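Local coordinates for protein farnesyltransferase, putative (Trypanosoma cruzi, PDB 3WCA) that probably condenses two molecules of farnesyl diphosphate into squalene in a magnesium- and NAD(P)H-dependent reaction, the first step from farnesyl diphosphate to lanosterol, at residues 49-52 with 53-57; 313-316 with 317-321. The protein carries 1 engineered substitution. One frame throughout, in Å; residues are numbered along the deposited sequence.

Both contacts are local, each made within one continuous run of chain, so neither encloses a loop; they follow one another in series without nesting or crossing. Contact 1 comes first, where the chain enters helix 51-72, whose later turns carry the magnesium ligands Asp68, Glu71 and Asp72. Contact 2 lies at the other end of a helix, where 309-318 stops and the chain turns into 322-338. Their centres are about 20 Å apart and their nearest atoms about 10 Å, without touching. Helix 274-294 is a shared neighbour: Phe279 meets Leu49 and Val57 of contact 1, while Ile282 meets Phe316 and Ser319 of contact 2.

Contact 1: 49-52 with 53-57; sequences LDEE and MRDAV
Leu49 and Arg54 meet at the start of helix 51-72 through a side chain that turns back onto the backbone. Arg54 NH1 donates to Leu49 O at 2.8 Å, almost in line with the carbonyl (C=O...N 175°). The bond is nevertheless bent at the hydrogen, at 137°. The oxygen lies near the guanidinium edge but tilted out of its plane, while Glu51 N sits above one face, offset toward the rim. A bend at chi3 (78°) in an otherwise extended Arg54 chain brings the group back to this carbonyl.

The main chain adds the i, i+4 bonds of the first turn. Arg54 N reaches Asp50 O at 2.8 Å and Asp55 N reaches Glu51 O at 2.9 Å, whereas Ala56 N to Glu52 O is weak at 3.4 Å. Asp50 holds the N-cap position, yet its side chain makes no capping bond; OD1 is hydrogen-bonded to Ser275 OG instead.

The apolar part rests on the forked end of Leu49. CD2 lies 3.8 Å from Met53 CG, an i, i+4 contact, and CD1 is equally far from Val57 CG2, the Leu49 and Val57 side chains meeting at about a right angle.

On the acidic side, Glu51 and Asp55 run alongside each other, their carboxylate planes close to parallel. Glu51 OE1 and Asp55 OD2 are 5.2 Å apart; Arg54 NH2, 4.8 Å from Glu51 OE1 and not in contact, probably offsets their repulsion.

This is a helix N-terminus: the chain enters at N-cap Asp50, the first acceptor of the helical bonds, and Arg54 folds back onto the carbonyl before it. In this all-helical squalene synthase fold, that start packs on helices 274-294 and 154-179, and Asp55 OD1 bonds Tyr32 OH of helix 26-38.

Contact 2: 313-316 with 317-321; sequences ARIF and HYSTE
Ser319 OG is turned beside its own backbone N, with chi1 at -55°, and this rotation carries the hydroxyl back to Ile315 O. In Tyr318, chi1 of -71° sets the ring beside the backbone N and lets its CD2 edge approach the preceding turn. There Arg314 CG packs against Tyr318 CD2 at 3.9 Å, the two side chains meeting at a slant. Arg314 O also lies near the plane of the tyrosine ring, at its edge, 3.5 Å from Tyr318 CD2.

The closing backbone bonds of helix 309-318 have the i, i+4 spacing. His317 N donates to Ala313 O at 2.9 Å, and Tyr318 N donates to Arg314 O at 3.1 Å with an N-H...O angle of 161°. The third, Ser319 N to Ile315 O, is longer at 3.2 Å. The same oxygen accepts from Ser319 OG at 2.9 Å, and the two donors approach from opposite faces of the carbonyl plane. Ile315 CG2 lies 3.8 Å from Ser319 OG, bringing a methyl group close to the bonded hydroxyl.

Beyond Tyr318 the chain leaves the helix: Ser319 is the first residue with non-helical backbone angles and the centre of an inverse gamma turn, closed by a weak bond from Thr320 N to Tyr318 O. Glu321 then caps the next helix, its carboxylate accepting from Gln323 N and Ala324 N. Helices 274-294 and 322-338 both touch Ile315 and Ser319, so this exit is held between them.

Chemically, the backbone and hydroxyl of one buried serine satisfy a single carbonyl near the helix C-terminus. The paired donation probably helps offset the partial negative charge gathered at that end and fixes the serine rotamer where the chain changes direction.

Contact 1: 49-52 with 53-57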
loop_
_atom_site.group_PDB
_atom_site.type_symbol
_atom_site.label_atom_id
_atom_site.label_comp_id
_atom_site.label_asym_id
_atom_site.label_seq_id
_atom_site.Cartn_x
_atom_site.Cartn_y
_atom_site.Cartn_z
ATOM N N LEU A 49 -5.339 7.922 14.771
ATOM C CA LEU A 49 -4.184 7.963 15.659
ATOM C C LEU A 49 -4.178 9.159 16.592
ATOM O O LEU A 49 -4.671 10.242 16.246
ATOM C CB LEU A 49 -2.888 7.960 14.837
ATOM C CG LEU A 49 -2.606 6.662 14.073
ATOM C CD1 LEU A 49 -1.401 6.850 13.177
ATOM C CD2 LEU A 49 -2.354 5.528 15.052
ATOM N N ASP A 50 -3.624 8.950 17.785
ATOM C CA ASP A 50 -3.523 10.017 18.775
ATOM C C ASP A 50 -2.510 11.032 18.249
ATOM O O ASP A 50 -1.567 10.675 17.541
ATOM C CB ASP A 50 -3.055 9.464 20.127
ATOM C CG ASP A 50 -4.120 8.641 20.825
ATOM O OD1 ASP A 50 -4.784 7.835 20.151
ATOM O OD2 ASP A 50 -4.289 8.789 22.055
ATOM N N GLU A 51 -2.714 12.292 18.607
ATOM C CA GLU A 51 -1.863 13.387 18.169
ATOM C C GLU A 51 -0.351 13.128 18.042
ATOM O O GLU A 51 0.227 13.383 16.987
ATOM C CB GLU A 51 -2.133 14.598 19.069
ATOM C CG GLU A 51 -1.255 15.819 18.827
ATOM C CD GLU A 51 -1.947 17.111 19.231
ATOM O OE1 GLU A 51 -2.730 17.642 18.415
ATOM O OE2 GLU A 51 -1.723 17.584 20.365
ATOM N N GLU A 52 0.296 12.619 19.084
ATOM C CA GLU A 52 1.744 12.394 19.008
ATOM C C GLU A 52 2.182 11.396 17.935
ATOM O O GLU A 52 3.126 11.641 17.176
ATOM C CB GLU A 52 2.290 11.941 20.362
ATOM C CG GLU A 52 3.801 11.774 20.350
ATOM C CD GLU A 52 4.375 11.467 21.718
ATOM O OE1 GLU A 52 4.233 12.321 22.626
ATOM O OE2 GLU A 52 4.969 10.373 21.881
ATOM N N MET A 53 1.507 10.258 17.898
ATOM C CA MET A 53 1.795 9.212 16.929
ATOM C C MET A 53 1.402 9.733 15.555
ATOM O O MET A 53 2.088 9.500 14.563
ATOM C CB MET A 53 0.961 7.968 17.265
ATOM C CG MET A 53 1.046 6.830 16.263
ATOM S SD MET A 53 2.568 5.904 16.422
ATOM C CE MET A 53 2.020 4.576 17.500
ATOM N N ARG A 54 0.295 10.463 15.520
ATOM C CA ARG A 54 -0.245 10.996 14.287
ATOM C C ARG A 54 0.695 11.949 13.577
ATOM O O ARG A 54 0.798 11.923 12.345
ATOM C CB ARG A 54 -1.583 11.680 14.566
ATOM C CG ARG A 54 -2.461 11.798 13.349
ATOM C CD ARG A 54 -3.906 11.983 13.751
ATOM N NE ARG A 54 -4.181 13.344 14.173
ATOM C CZ ARG A 54 -5.075 13.676 15.099
ATOM N NH1 ARG A 54 -5.785 12.745 15.716
ATOM N NH2 ARG A 54 -5.253 14.950 15.408
ATOM N N ASP A 55 1.371 12.798 14.347
ATOM C CA ASP A 55 2.309 13.752 13.766
ATOM C C ASP A 55 3.461 12.989 13.136
ATOM O O ASP A 55 3.868 13.284 12.021
ATOM C CB ASP A 55 2.871 14.709 14.828
ATOM C CG ASP A 55 1.813 15.633 15.409
ATOM O OD1 ASP A 55 0.921 16.074 14.654
ATOM O OD2 ASP A 55 1.889 15.930 16.622
ATOM N N ALA A 56 3.984 12.007 13.864
ATOM C CA ALA A 56 5.100 11.213 13.373
ATOM C C ALA A 56 4.716 10.457 12.096
ATOM O O ALA A 56 5.468 10.445 11.116
ATOM C CB ALA A 56 5.545 10.240 14.445
ATOM N N VAL A 57 3.547 9.823 12.111
ATOM C CA VAL A 57 3.080 9.077 10.950
ATOM C C VAL A 57 2.770 10.017 9.781
ATOM O O VAL A 57 3.053 9.690 8.626
ATOM C CB VAL A 57 1.848 8.227 11.307
ATOM C CG1 VAL A 57 1.167 7.715 10.053
ATOM C CG2 VAL A 57 2.280 7.061 12.166
#

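Contact 2: 313-316 with 317-321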
loop_
_atom_site.group_PDB
_atom_site.type_symbol
_atom_site.label_atom_id
_atom_site.label_comp_id
_atom_site.label_asym_id
_atom_site.label_seq_id
_atom_site.Cartn_x
_atom_site.Cartn_y
_atom_site.Cartn_z
ATOM N N ALA A 313 -18.102 3.720 4.875
ATOM C CA ALA A 313 -18.492 4.278 6.168
ATOM C C ALA A 313 -18.669 3.156 7.177
ATOM O O ALA A 313 -18.230 3.267 8.321
ATOM C CB ALA A 313 -19.796 5.086 6.035
ATOM N N ARG A 314 -19.285 2.059 6.746
ATOM C CA ARG A 314 -19.516 0.934 7.637
ATOM C C ARG A 314 -18.196 0.336 8.098
ATOM O O ARG A 314 -18.041 -0.012 9.272
ATOM C CB ARG A 314 -20.349 -0.138 6.940
ATOM C CG ARG A 314 -20.821 -1.274 7.848
ATOM C CD ARG A 314 -21.489 -2.391 7.035
ATOM N NE ARG A 314 -22.522 -1.860 6.153
ATOM C CZ ARG A 314 -22.562 -2.042 4.832
ATOM N NH1 ARG A 314 -21.622 -2.753 4.209
ATOM N NH2 ARG A 314 -23.549 -1.506 4.128
ATOM N N ILE A 315 -17.251 0.202 7.172
ATOM C CA ILE A 315 -15.945 -0.359 7.512
ATOM C C ILE A 315 -15.237 0.554 8.526
ATOM O O ILE A 315 -14.683 0.088 9.517
ATOM C CB ILE A 315 -15.072 -0.531 6.247
ATOM C CG1 ILE A 315 -15.620 -1.698 5.412
ATOM C CG2 ILE A 315 -13.587 -0.723 6.646
ATOM C CD1 ILE A 315 -14.993 -1.858 4.031
ATOM N N PHE A 316 -15.267 1.854 8.279
ATOM C CA PHE A 316 -14.652 2.786 9.201
ATOM C C PHE A 316 -15.304 2.716 10.582
ATOM O O PHE A 316 -14.629 2.842 11.614
ATOM C CB PHE A 316 -14.758 4.213 8.673
ATOM C CG PHE A 316 -13.561 4.657 7.892
ATOM C CD1 PHE A 316 -13.392 4.269 6.564
ATOM C CD2 PHE A 316 -12.593 5.461 8.485
ATOM C CE1 PHE A 316 -12.273 4.682 5.831
ATOM C CE2 PHE A 316 -11.475 5.876 7.769
ATOM C CZ PHE A 316 -11.317 5.485 6.436
ATOM N N HIS A 317 -16.608 2.485 10.601
ATOM C CA HIS A 317 -17.331 2.435 11.853
ATOM C C HIS A 317 -17.050 1.251 12.757
ATOM O O HIS A 317 -16.869 1.428 13.962
ATOM C CB HIS A 317 -18.841 2.492 11.618
ATOM C CG HIS A 317 -19.628 2.431 12.888
ATOM N ND1 HIS A 317 -19.770 3.519 13.725
ATOM C CD2 HIS A 317 -20.207 1.387 13.527
ATOM C CE1 HIS A 317 -20.399 3.145 14.825
ATOM N NE2 HIS A 317 -20.673 1.856 14.731
ATOM N N TYR A 318 -17.022 0.052 12.190
ATOM C CA TYR A 318 -16.821 -1.153 12.984
ATOM C C TYR A 318 -15.413 -1.690 13.189
ATOM O O TYR A 318 -15.203 -2.497 14.091
ATOM C CB TYR A 318 -17.693 -2.280 12.430
ATOM C CG TYR A 318 -19.170 -2.090 12.681
ATOM C CD1 TYR A 318 -19.736 -2.423 13.911
ATOM C CD2 TYR A 318 -20.001 -1.563 11.693
ATOM C CE1 TYR A 318 -21.098 -2.236 14.150
ATOM C CE2 TYR A 318 -21.358 -1.371 11.919
ATOM C CZ TYR A 318 -21.902 -1.710 13.150
ATOM O OH TYR A 318 -23.252 -1.521 13.375
ATOM N N SER A 319 -14.453 -1.267 12.373
ATOM C CA SER A 319 -13.083 -1.759 12.518
ATOM C C SER A 319 -12.341 -1.096 13.676
ATOM O O SER A 319 -11.234 -0.588 13.491
ATOM C CB SER A 319 -12.290 -1.523 11.230
ATOM O OG SER A 319 -12.942 -2.100 10.116
ATOM N N THR A 320 -12.941 -1.113 14.866
ATOM C CA THR A 320 -12.330 -0.510 16.049
ATOM C C THR A 320 -11.763 -1.567 16.978
ATOM O O THR A 320 -10.922 -1.268 17.823
ATOM C CB THR A 320 -13.339 0.328 16.857
ATOM O OG1 THR A 320 -14.532 -0.434 17.076
ATOM C CG2 THR A 320 -13.673 1.600 16.131
ATOM N N GLU A 321 -12.236 -2.796 16.829
ATOM C CA GLU A 321 -11.761 -3.900 17.652
ATOM C C GLU A 321 -11.698 -5.171 16.803
ATOM O O GLU A 321 -12.393 -5.290 15.800
ATOM C CB GLU A 321 -12.681 -4.096 18.869
ATOM C CG GLU A 321 -14.080 -4.567 18.529
ATOM C CD GLU A 321 -14.216 -6.078 18.567
ATOM O OE1 GLU A 321 -15.258 -6.582 18.098
ATOM O OE2 GLU A 321 -13.296 -6.764 19.076
#